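Local coordinates for GTPase-activating protein skywalker (PDB 5HJQ) that activates GTP hydrolysis by Rab35 to regulate synaptic vesicle protein turnover through endosomes, and binds phosphoinositides through the TBC domain described here, at residues Trp136-Val139 against His140-Phe143; Asn182-Gly185 against Tyr186-Asp190. One frame throughout, in Å; residues are numbered along the deposited sequence.

Contact 1. Residues Trp136-Val139 against His140-Phe143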
# COMPACT_ATOMS: atom_id res chain seq x y z
N TRP A 136 -9.30 14.59 18.23
CA TRP A 136 -9.47 14.30 19.65
C TRP A 136 -10.92 14.46 20.10
O TRP A 136 -11.35 13.82 21.05
CB TRP A 136 -8.54 15.20 20.46
CG TRP A 136 -7.12 14.93 20.12
CD1 TRP A 136 -6.27 15.76 19.44
CD2 TRP A 136 -6.39 13.73 20.39
NE1 TRP A 136 -5.04 15.15 19.29
CE2 TRP A 136 -5.09 13.91 19.86
CE3 TRP A 136 -6.70 12.53 21.03
CZ2 TRP A 136 -4.11 12.92 19.96
CZ3 TRP A 136 -5.73 11.56 21.14
CH2 TRP A 136 -4.45 11.76 20.61
N GLU A 137 -11.67 15.31 19.40
CA GLU A 137 -13.10 15.37 19.61
C GLU A 137 -13.73 14.01 19.31
O GLU A 137 -14.50 13.48 20.10
CB GLU A 137 -13.74 16.45 18.74
CG GLU A 137 -15.23 16.62 18.97
CD GLU A 137 -15.55 17.00 20.40
OE1 GLU A 137 -14.86 17.89 20.96
OE2 GLU A 137 -16.48 16.39 20.98
N MET A 138 -13.37 13.46 18.15
CA MET A 138 -13.83 12.14 17.74
C MET A 138 -13.39 11.07 18.74
O MET A 138 -14.17 10.21 19.13
CB MET A 138 -13.30 11.79 16.35
CG MET A 138 -13.72 12.75 15.25
SD MET A 138 -15.48 12.63 14.84
CE MET A 138 -16.12 14.02 15.76
N VAL A 139 -12.12 11.14 19.15
CA VAL A 139 -11.57 10.23 20.15
C VAL A 139 -12.41 10.23 21.42
O VAL A 139 -12.69 9.18 22.00
CB VAL A 139 -10.11 10.60 20.50
CG1 VAL A 139 -9.61 9.76 21.67
CG2 VAL A 139 -9.21 10.43 19.29
N HIS A 140 -12.82 11.43 21.83
CA HIS A 140 -13.61 11.58 23.04
C HIS A 140 -14.99 10.96 22.87
O HIS A 140 -15.42 10.15 23.69
CB HIS A 140 -13.74 13.05 23.42
CG HIS A 140 -13.64 13.31 24.89
ND1 HIS A 140 -12.43 13.36 25.56
CD2 HIS A 140 -14.59 13.53 25.83
CE1 HIS A 140 -12.64 13.60 26.84
NE2 HIS A 140 -13.94 13.71 27.03
N GLN A 141 -15.68 11.34 21.80
CA GLN A 141 -17.04 10.86 21.55
C GLN A 141 -17.13 9.34 21.51
O GLN A 141 -18.12 8.76 21.95
CB GLN A 141 -17.56 11.45 20.23
CG GLN A 141 -17.68 12.97 20.23
CD GLN A 141 -18.40 13.49 19.00
OE1 GLN A 141 -18.91 12.72 18.19
NE2 GLN A 141 -18.44 14.81 18.86
N VAL A 142 -16.08 8.69 21.00
CA VAL A 142 -16.07 7.24 20.92
C VAL A 142 -15.71 6.59 22.26
O VAL A 142 -16.46 5.76 22.77
CB VAL A 142 -15.07 6.74 19.85
CG1 VAL A 142 -15.01 5.21 19.86
CG2 VAL A 142 -15.46 7.25 18.48
N PHE A 143 -14.58 6.99 22.82
CA PHE A 143 -14.03 6.29 23.98
C PHE A 143 -14.35 6.97 25.31
O PHE A 143 -14.20 6.36 26.37
CB PHE A 143 -12.51 6.15 23.81
CG PHE A 143 -12.12 5.26 22.67
CD1 PHE A 143 -12.06 3.88 22.83
CD2 PHE A 143 -11.81 5.80 21.43
CE1 PHE A 143 -11.70 3.06 21.78
CE2 PHE A 143 -11.44 4.98 20.37
CZ PHE A 143 -11.40 3.61 20.55

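Contact 2. Residues Asn182-Gly185 against Tyr186-Asp190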
# COMPACT_ATOMS: atom_id res chain seq x y z
N ASN A 182 -10.74 2.93 14.65
CA ASN A 182 -12.01 3.04 15.35
C ASN A 182 -12.65 4.39 15.08
O ASN A 182 -13.85 4.48 14.80
CB ASN A 182 -11.83 2.84 16.85
CG ASN A 182 -12.04 1.39 17.28
OD1 ASN A 182 -13.10 1.03 17.79
ND2 ASN A 182 -11.03 0.56 17.07
N VAL A 183 -11.84 5.44 15.16
CA VAL A 183 -12.29 6.79 14.87
C VAL A 183 -12.75 6.92 13.42
O VAL A 183 -13.81 7.49 13.15
CB VAL A 183 -11.18 7.82 15.16
CG1 VAL A 183 -11.57 9.19 14.61
CG2 VAL A 183 -10.89 7.90 16.66
N LEU A 184 -11.94 6.40 12.51
CA LEU A 184 -12.27 6.42 11.09
C LEU A 184 -13.60 5.72 10.82
O LEU A 184 -14.46 6.27 10.14
CB LEU A 184 -11.16 5.79 10.26
CG LEU A 184 -9.98 6.73 10.01
CD1 LEU A 184 -8.85 6.03 9.28
CD2 LEU A 184 -10.44 7.96 9.24
N GLY A 185 -13.76 4.53 11.39
CA GLY A 185 -15.00 3.78 11.26
C GLY A 185 -16.18 4.55 11.83
O GLY A 185 -17.31 4.42 11.35
N TYR A 186 -15.92 5.37 12.84
CA TYR A 186 -16.96 6.17 13.48
C TYR A 186 -17.36 7.38 12.65
O TYR A 186 -18.53 7.74 12.59
CB TYR A 186 -16.49 6.61 14.87
CG TYR A 186 -17.41 7.60 15.56
CD1 TYR A 186 -18.69 7.23 15.94
CD2 TYR A 186 -16.98 8.89 15.84
CE1 TYR A 186 -19.53 8.13 16.59
CE2 TYR A 186 -17.81 9.80 16.48
CZ TYR A 186 -19.08 9.41 16.85
OH TYR A 186 -19.92 10.31 17.49
N ASP A 187 -16.38 8.02 12.02
CA ASP A 187 -16.63 9.24 11.26
C ASP A 187 -16.93 8.95 9.79
O ASP A 187 -17.55 9.76 9.11
CB ASP A 187 -15.43 10.19 11.37
CG ASP A 187 -15.78 11.61 10.97
OD1 ASP A 187 -16.83 12.12 11.41
OD2 ASP A 187 -15.00 12.22 10.21
N CYS A 188 -16.48 7.80 9.31
CA CYS A 188 -16.70 7.40 7.92
C CYS A 188 -17.50 6.10 7.86
O CYS A 188 -16.95 5.03 7.64
CB CYS A 188 -15.36 7.23 7.19
SG CYS A 188 -14.23 8.64 7.38
N PRO A 189 -18.83 6.20 8.05
CA PRO A 189 -19.69 5.02 8.15
C PRO A 189 -19.84 4.26 6.83
O PRO A 189 -20.30 3.12 6.85
CB PRO A 189 -21.04 5.61 8.59
CG PRO A 189 -21.02 7.00 8.04
CD PRO A 189 -19.59 7.46 8.14
N ASP A 190 -19.46 4.88 5.72
CA ASP A 190 -19.59 4.23 4.41
C ASP A 190 -18.47 3.22 4.15
O ASP A 190 -18.56 2.42 3.22
CB ASP A 190 -19.63 5.27 3.29
CG ASP A 190 -20.94 6.03 3.24
OD1 ASP A 190 -21.96 5.50 3.74
OD2 ASP A 190 -20.97 7.16 2.70
O HOH W 1 -17.31 2.42 9.31

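Contact 1. Residues Trp136-Val139 against His140-Phe143
Glu137 and Gln141, one helical turn apart, join their side chains on the outer surface of helix 134-143. NE2 of Gln141 donates to OE2 of Glu137 at 3.3 Å, a long but fairly straight bond (163° at the hydrogen). It reaches the anti lone pair of the carboxylate, the one turned away from OE1, and OE2 lies close to the amide plane of Gln141. The two flat groups are nevertheless strongly twisted against each other, their planes 66° apart. Glu137 gets there by folding: CG stands anti to the backbone N (chi1 -177°), and a bend at chi2 turns the carboxylate forward along the helix, toward Gln141. Gln141 is stretched out beyond CG, and its CG also lies 3.2 Å from the carbonyl O of Glu137.

Met138 runs alongside Gln141 and points the same way, its CE 3.9 Å from OE1 of Gln141. The other end of this amide is engaged too, since OE1 is hydrogen-bonded to Tyr186; with both ends held, the flip of the amide is probably fixed. Farther along, CG2 of Val142 sits 3.3 Å from the carbonyl O of Met138, while the Phe143 ring turns its edge to the carbonyl O of Val139, with CD2 at 3.5 Å. CG1 of Val142 rests over one face of that ring, offset toward the rim.

Beneath these side chains run successive i to i+4 backbone bonds, such as Gln141 N to Glu137 O at 3.0 Å, the pattern of an alpha helix. Within the helical TBC domain, Met138, Val142 and Phe143 pack on helix 171-187, Phe143 also touches Ile153 in a loop, and Trp136 makes a weak hydrogen bond to Glu211 of helix 210-221.

Contact 2. Residues Asn182-Gly185 against Tyr186-Asp190
The carbonyl O of Leu184 takes two backbone N-H groups at the end of helix 171-187. The shorter bond comes from Cys188 N at 2.7 Å, close to the line of the C=O bond; the second, from Asp187 N at 3.2 Å, is weak and bent (121°). The carbonyl O of Val183 is shared in the same way, accepting Asp187 N at 2.9 Å and, weakly, Tyr186 N. Bonds of i to i+4 and i to i+3 type thus overlap as the last turn ends, and Cys188 is the first residue to leave helical backbone angles.

The cysteine side chain folds back over this turn. Its SG is anti to the carbonyl carbon (chi1 -50°), which leaves it 3.6 Å from the O of Leu184 and in loose apolar contact with CD2 of that leucine at 4.3 Å. A water lies between two carbonyl oxygens where the chain leaves the helix, 2.9 Å from Gly185 O and 3.1 Å from Cys188 O; with more acceptors around it than protons, which of them it serves at any moment is not settled.

CB of Tyr186 makes its closest approach to the preceding turn, 3.3 Å from Val183 O; with CG anti to the backbone N (chi1 172°), the ring swings away and its OH bonds to Gln141.

Helix 171-187 is flanked here by two other helices of the TBC domain: Asn182, Val183, Tyr186 and Asp187 touch helix 134-143, while Val183, Leu184 and Asp187 meet Tyr214 of helix 210-221.

In the fold
Contacts 1 and 2 lie on helices 134-143 and 171-187, which follow each other in the chain and pack together, with the centres of the contacts about 11 Å apart. Their polar link is Gln141 OE1 to Tyr186 OH at 2.7 Å, a probable hydrogen bond. Beside it, Val142 CG2 rests 3.5 Å from Tyr186 CD2, and Met138 CB meets Val183 CG1 at 3.6 Å. Each contact thus lies in the C-terminal part of its helix, and the two meet side chain to side chain. Both lie away from the inositol trisphosphate pocket, whose basic residues include Lys98, Arg102, Lys300 and Arg304, and belong to the helical framework of the TBC domain.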